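Local coordinates for ABC transporter, periplasmic solute-binding protein (PDB 4WED) that probably binds a solute, perhaps a peptide or a nickel-containing ligand, in the periplasm and hands it to an ABC transporter, at residues 266-271 with 311-316; 494-499 with 511-516. All blocks are in the same frame, centred on the assembly; numbering follows the deposited sequence.

Contact 1: 266-271 with 311-316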
loop_
_atom_site.group_PDB
_atom_site.type_symbol
_atom_site.label_atom_id
_atom_site.label_comp_id
_atom_site.label_asym_id
_atom_site.label_seq_id
_atom_site.Cartn_x
_atom_site.Cartn_y
_atom_site.Cartn_z
ATOM N N VAL A 266 -16.825 -4.612 13.138
ATOM C CA VAL A 266 -16.106 -3.670 12.315
ATOM C C VAL A 266 -14.657 -3.765 12.703
ATOM O O VAL A 266 -14.281 -3.696 13.873
ATOM C CB VAL A 266 -16.669 -2.245 12.401
ATOM C CG1 VAL A 266 -15.862 -1.294 11.549
ATOM C CG2 VAL A 266 -18.109 -2.236 11.882
ATOM N N VAL A 267 -13.867 -3.964 11.659
ATOM C CA VAL A 267 -12.554 -4.429 11.765
ATOM C C VAL A 267 -11.681 -3.453 11.033
ATOM O O VAL A 267 -11.785 -3.291 9.826
ATOM C CB VAL A 267 -12.439 -5.813 11.139
ATOM C CG1 VAL A 267 -10.963 -6.277 11.105
ATOM C CG2 VAL A 267 -13.288 -6.783 11.944
ATOM N N VAL A 268 -10.785 -2.852 11.795
ATOM C CA VAL A 268 -9.956 -1.760 11.363
ATOM C C VAL A 268 -8.529 -2.245 11.411
ATOM O O VAL A 268 -8.021 -2.695 12.441
ATOM C CB VAL A 268 -10.054 -0.526 12.294
ATOM C CG1 VAL A 268 -9.479 0.692 11.594
ATOM C CG2 VAL A 268 -11.494 -0.268 12.704
ATOM N N ASP A 269 -7.905 -2.148 10.264
ATOM C CA ASP A 269 -6.505 -2.412 10.100
ATOM C C ASP A 269 -5.859 -1.003 10.145
ATOM O O ASP A 269 -6.296 -0.087 9.423
ATOM C CB ASP A 269 -6.404 -3.145 8.756
ATOM C CG ASP A 269 -5.009 -3.387 8.279
ATOM O OD1 ASP A 269 -4.053 -3.075 9.003
ATOM O OD2 ASP A 269 -4.887 -3.873 7.105
ATOM N N PRO A 270 -4.848 -0.798 11.024
ATOM C CA PRO A 270 -4.111 0.489 11.058
ATOM C C PRO A 270 -3.459 0.889 9.721
ATOM O O PRO A 270 -3.159 2.071 9.516
ATOM C CB PRO A 270 -3.024 0.261 12.108
ATOM C CG PRO A 270 -3.443 -0.928 12.878
ATOM C CD PRO A 270 -4.303 -1.772 11.989
ATOM N N GLY A 271 -3.221 -0.077 8.834
ATOM C CA GLY A 271 -2.941 0.256 7.453
ATOM C C GLY A 271 -1.477 0.379 7.115
ATOM O O GLY A 271 -0.625 0.108 7.942
ATOM N N HIS A 311 -12.905 9.520 12.042
ATOM C CA HIS A 311 -13.749 9.143 13.170
ATOM C C HIS A 311 -13.022 8.353 14.247
ATOM O O HIS A 311 -13.612 7.482 14.860
ATOM C CB HIS A 311 -14.971 8.347 12.707
ATOM C CG HIS A 311 -16.076 9.194 12.178
ATOM N ND1 HIS A 311 -16.301 9.360 10.833
ATOM C CD2 HIS A 311 -17.005 9.946 12.811
ATOM C CE1 HIS A 311 -17.338 10.160 10.655
ATOM N NE2 HIS A 311 -17.779 10.534 11.841
ATOM N N GLY A 312 -11.755 8.682 14.483
ATOM C CA GLY A 312 -10.971 8.075 15.538
ATOM C C GLY A 312 -10.307 6.783 15.134
ATOM O O GLY A 312 -9.583 6.204 15.911
ATOM N N TYR A 313 -10.554 6.324 13.924
ATOM C CA TYR A 313 -10.069 5.027 13.490
ATOM C C TYR A 313 -8.568 4.992 13.056
ATOM O O TYR A 313 -7.950 3.916 13.029
ATOM C CB TYR A 313 -10.897 4.578 12.299
ATOM C CG TYR A 313 -12.240 3.965 12.588
ATOM C CD1 TYR A 313 -12.399 2.982 13.570
ATOM C CD2 TYR A 313 -13.376 4.320 11.823
ATOM C CE1 TYR A 313 -13.646 2.405 13.808
ATOM C CE2 TYR A 313 -14.616 3.745 12.062
ATOM C CZ TYR A 313 -14.743 2.784 13.042
ATOM O OH TYR A 313 -15.966 2.185 13.265
ATOM N N ALA A 314 -8.036 6.146 12.652
ATOM C CA ALA A 314 -6.677 6.289 12.194
ATOM C C ALA A 314 -5.664 6.350 13.346
ATOM O O ALA A 314 -5.912 6.977 14.385
ATOM C CB ALA A 314 -6.565 7.530 11.346
ATOM N N LYS A 315 -4.522 5.692 13.159
ATOM C CA LYS A 315 -3.442 5.685 14.153
ATOM C C LYS A 315 -2.469 6.829 13.849
ATOM O O LYS A 315 -2.023 6.975 12.723
ATOM C CB LYS A 315 -2.727 4.349 14.125
ATOM C CG LYS A 315 -1.865 4.063 15.348
ATOM C CD LYS A 315 -0.681 3.130 15.035
ATOM N N PRO A 316 -2.186 7.684 14.835
ATOM C CA PRO A 316 -1.210 8.764 14.640
ATOM C C PRO A 316 0.118 8.186 14.212
ATOM O O PRO A 316 0.472 7.108 14.643
ATOM C CB PRO A 316 -1.073 9.390 16.035
ATOM C CG PRO A 316 -2.403 9.151 16.667
ATOM C CD PRO A 316 -2.902 7.819 16.118
HETATM O O HOH W 1 -4.661 4.094 10.747
#

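Contact 2: 494-499 with 511-516. With NA (sodium ion), chain B.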
loop_
_atom_site.group_PDB
_atom_site.type_symbol
_atom_site.label_atom_id
_atom_site.label_comp_id
_atom_site.label_asym_id
_atom_site.label_seq_id
_atom_site.Cartn_x
_atom_site.Cartn_y
_atom_site.Cartn_z
ATOM N N VAL A 494 -3.348 5.698 7.440
ATOM C CA VAL A 494 -4.693 5.687 6.858
ATOM C C VAL A 494 -5.329 4.305 7.058
ATOM O O VAL A 494 -4.915 3.338 6.439
ATOM C CB VAL A 494 -4.602 6.017 5.364
ATOM C CG1 VAL A 494 -5.960 5.937 4.670
ATOM C CG2 VAL A 494 -4.004 7.410 5.167
ATOM N N PRO A 495 -6.360 4.202 7.913
ATOM C CA PRO A 495 -6.831 2.857 8.243
ATOM C C PRO A 495 -7.655 2.233 7.117
ATOM O O PRO A 495 -8.113 2.925 6.207
ATOM C CB PRO A 495 -7.714 3.115 9.440
ATOM C CG PRO A 495 -8.378 4.406 9.065
ATOM C CD PRO A 495 -7.371 5.211 8.282
ATOM N N SER A 496 -7.807 0.917 7.190
ATOM C CA SER A 496 -8.566 0.150 6.213
ATOM C C SER A 496 -9.625 -0.592 6.967
ATOM O O SER A 496 -9.344 -1.333 7.923
ATOM C CB SER A 496 -7.664 -0.854 5.490
ATOM O OG SER A 496 -8.317 -1.437 4.368
ATOM N N ILE A 497 -10.851 -0.386 6.547
ATOM C CA ILE A 497 -11.984 -0.779 7.350
ATOM C C ILE A 497 -12.818 -1.793 6.620
ATOM O O ILE A 497 -13.232 -1.559 5.486
ATOM C CB ILE A 497 -12.838 0.429 7.677
ATOM C CG1 ILE A 497 -11.975 1.469 8.399
ATOM C CG2 ILE A 497 -14.045 0.024 8.537
ATOM C CD1 ILE A 497 -12.561 2.864 8.313
ATOM N N TRP A 498 -13.032 -2.921 7.289
ATOM C CA TRP A 498 -13.897 -3.994 6.815
ATOM C C TRP A 498 -15.030 -4.206 7.782
ATOM O O TRP A 498 -14.897 -3.905 8.957
ATOM C CB TRP A 498 -13.090 -5.278 6.647
ATOM C CG TRP A 498 -12.171 -5.249 5.454
ATOM C CD1 TRP A 498 -10.975 -4.602 5.344
ATOM C CD2 TRP A 498 -12.396 -5.883 4.205
ATOM N NE1 TRP A 498 -10.437 -4.785 4.087
ATOM C CE2 TRP A 498 -11.297 -5.570 3.366
ATOM C CE3 TRP A 498 -13.435 -6.663 3.691
ATOM C CZ2 TRP A 498 -11.199 -6.053 2.061
ATOM C CZ3 TRP A 498 -13.344 -7.132 2.388
ATOM C CH2 TRP A 498 -12.228 -6.832 1.590
ATOM N N ALA A 499 -16.186 -4.646 7.288
ATOM C CA ALA A 499 -17.203 -5.186 8.176
ATOM C C ALA A 499 -17.677 -6.525 7.663
ATOM O O ALA A 499 -17.730 -6.731 6.465
ATOM C CB ALA A 499 -18.355 -4.225 8.344
ATOM N N VAL A 511 -3.573 -8.268 3.842
ATOM C CA VAL A 511 -2.273 -7.671 4.022
ATOM C C VAL A 511 -2.121 -6.509 3.055
ATOM O O VAL A 511 -1.440 -5.523 3.357
ATOM C CB VAL A 511 -1.144 -8.698 3.807
ATOM C CG1 VAL A 511 0.176 -8.023 3.985
ATOM C CG2 VAL A 511 -1.231 -9.822 4.830
ATOM N N THR A 512 -2.733 -6.613 1.883
ATOM C CA THR A 512 -2.688 -5.503 0.952
ATOM C C THR A 512 -4.071 -5.303 0.429
ATOM O O THR A 512 -4.945 -6.115 0.622
ATOM C CB THR A 512 -1.719 -5.736 -0.247
ATOM O OG1 THR A 512 -2.353 -6.539 -1.239
ATOM C CG2 THR A 512 -0.389 -6.403 0.173
ATOM N N GLU A 513 -4.242 -4.187 -0.242
ATOM C CA GLU A 513 -5.488 -3.819 -0.862
ATOM C C GLU A 513 -5.711 -4.571 -2.175
ATOM O O GLU A 513 -6.679 -4.295 -2.885
ATOM C CB GLU A 513 -5.496 -2.312 -1.122
ATOM C CG GLU A 513 -5.590 -1.427 0.128
ATOM C CD GLU A 513 -6.773 -1.739 1.072
ATOM O OE1 GLU A 513 -7.840 -2.316 0.670
ATOM O OE2 GLU A 513 -6.619 -1.441 2.270
ATOM N N TYR A 514 -4.818 -5.505 -2.508
ATOM C CA TYR A 514 -4.890 -6.214 -3.814
ATOM C C TYR A 514 -5.260 -7.692 -3.610
ATOM O O TYR A 514 -5.365 -8.459 -4.573
ATOM C CB TYR A 514 -3.584 -5.999 -4.607
ATOM C CG TYR A 514 -3.257 -4.543 -4.680
ATOM C CD1 TYR A 514 -3.962 -3.708 -5.520
ATOM C CD2 TYR A 514 -2.285 -3.973 -3.852
ATOM C CE1 TYR A 514 -3.693 -2.351 -5.596
ATOM C CE2 TYR A 514 -2.000 -2.605 -3.879
ATOM C CZ TYR A 514 -2.710 -1.796 -4.766
ATOM O OH TYR A 514 -2.481 -0.433 -4.812
ATOM N N ASP A 515 -5.468 -8.036 -2.330
ATOM C CA ASP A 515 -5.798 -9.372 -1.864
ATOM C C ASP A 515 -7.255 -9.422 -1.484
ATOM O O ASP A 515 -7.767 -8.452 -0.964
ATOM C CB ASP A 515 -5.068 -9.678 -0.554
ATOM C CG ASP A 515 -3.616 -10.008 -0.750
ATOM O OD1 ASP A 515 -3.311 -11.013 -1.452
ATOM O OD2 ASP A 515 -2.782 -9.274 -0.154
HETATM N N MSE A 516 -7.851 -10.605 -1.634
HETATM C CA MSE A 516 -9.152 -10.915 -1.092
HETATM C C MSE A 516 -9.027 -11.706 0.193
HETATM O O MSE A 516 -8.515 -12.814 0.198
HETATM C CB MSE A 516 -9.834 -11.776 -2.132
HETATM C CG MSE A 516 -11.265 -12.129 -1.708
HETATM SE SE MSE A 516 -12.452 -10.549 -1.830
HETATM C CE MSE A 516 -12.959 -10.393 -3.736
HETATM NA NA NA B . -4.106 -13.318 -1.230
HETATM O O HOH W 2 -5.981 -13.108 0.320
HETATM O O HOH W 3 -1.798 -13.387 -2.353
HETATM O O HOH W 4 -4.600 -15.130 -2.121
#

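Contact 1: 266-271 with 311-316
V268, on an extended strand, and Y313, in the loop after helix 302-310, bring their CA atoms to 7.1 Å, too far apart for their backbones to pair. Both segments pair with strand 488-500 in an antiparallel sheet of this family 5 solute-binding protein, and a few side chains and a water bridge the interval. Because neighbouring residues of a strand alternate in direction, V266 and V268 face Y313 while V267 and D269 turn the other way. Beta-branched valines suit such a strand and present methyl groups at its surface. The main touch is methyl against ring: V268 CG2 lies 3.5 Å from Y313 CD1 and 3.6 Å from Y313 CE1, approaching obliquely. With V268 CG1 anti to the backbone N (chi1 -164°), the other methyl meets the ring, and CG1 rests 3.8 Å from Y313 O. V266 CG1 comes within 3.9 Å of Y313 OH. Tyrosine fits because its ring is greasy along the flank and polar at the end: OH is hydrogen-bonded to E260, and K257 makes a cation-pi contact with the ring. Cutting V268 back to an alanine removes both methyls and would probably open a gap beside Y313 CD1 and CE1, leaving the ring freer to turn. Where the chain turns at P270, D269 OD1 accepts from G271 N in an Asx turn; a side chain on G271 would run into P270 O, hence the glycine. A water ties the segments together, donating to P270 O at 2.8 Å and accepting from K315 N at 2.9 Å.

Contact 2: 494-499 with 511-516
S496, on an antiparallel strand, and E513, in the type I beta turn T512-D515, meet through their side chains while their CA atoms stay 8.7 Å apart. The tight part is one hydrogen bond: S496 OG donates to E513 OE2 at 2.7 Å, and OE2 receives it on its syn lone pair. A bend in the glutamate chain at chi2 (-54°) brings the carboxylate round to the strand, and a serine is small enough to offer a donor without filling the space the glutamate needs. The second oxygen, OE1, is hydrogen-bonded to the backbone N of F246, which should fix the carboxylate's rotation. Otherwise the segments stand apart, W498 NE1 being 5.0 Å from E513 OE1 and W498 CH2 5.1 Å from SE of M516, a selenomethionine. The sodium side is the watery one. There T512 OG1 accepts from Y514 N in an ST turn and donates to D515 OD2 at 3.0 Å, from above the carboxylate plane. This leaves D515 OD1 for the sodium ion, 2.5 Å away, a hard oxygen suited to a hard cation. D62 and three waters also bind it. One water, 2.4 Å from the ion, donates to M516 O at 2.6 Å.

Strand 488-500 joins the two contacts, whose centres lie about 11 Å apart. Segment 266-271 of contact 1 pairs with segment 494-499 of contact 2 through V267 O to W498 N and D269 N to S496 O, both probable hydrogen bonds of 2.9 Å. Alternation along the strands puts the contacts on opposite faces of the sheet: I497 and P495 pack on the side of V266, V268 and Y313, whereas S496 points to the turn carrying E513. The sodium belongs to contact 2 and sits beyond that turn; the ion lies 13.8 Å from S496 OG. The only bound ligand is the sodium, and neither contact is known to touch the solute site.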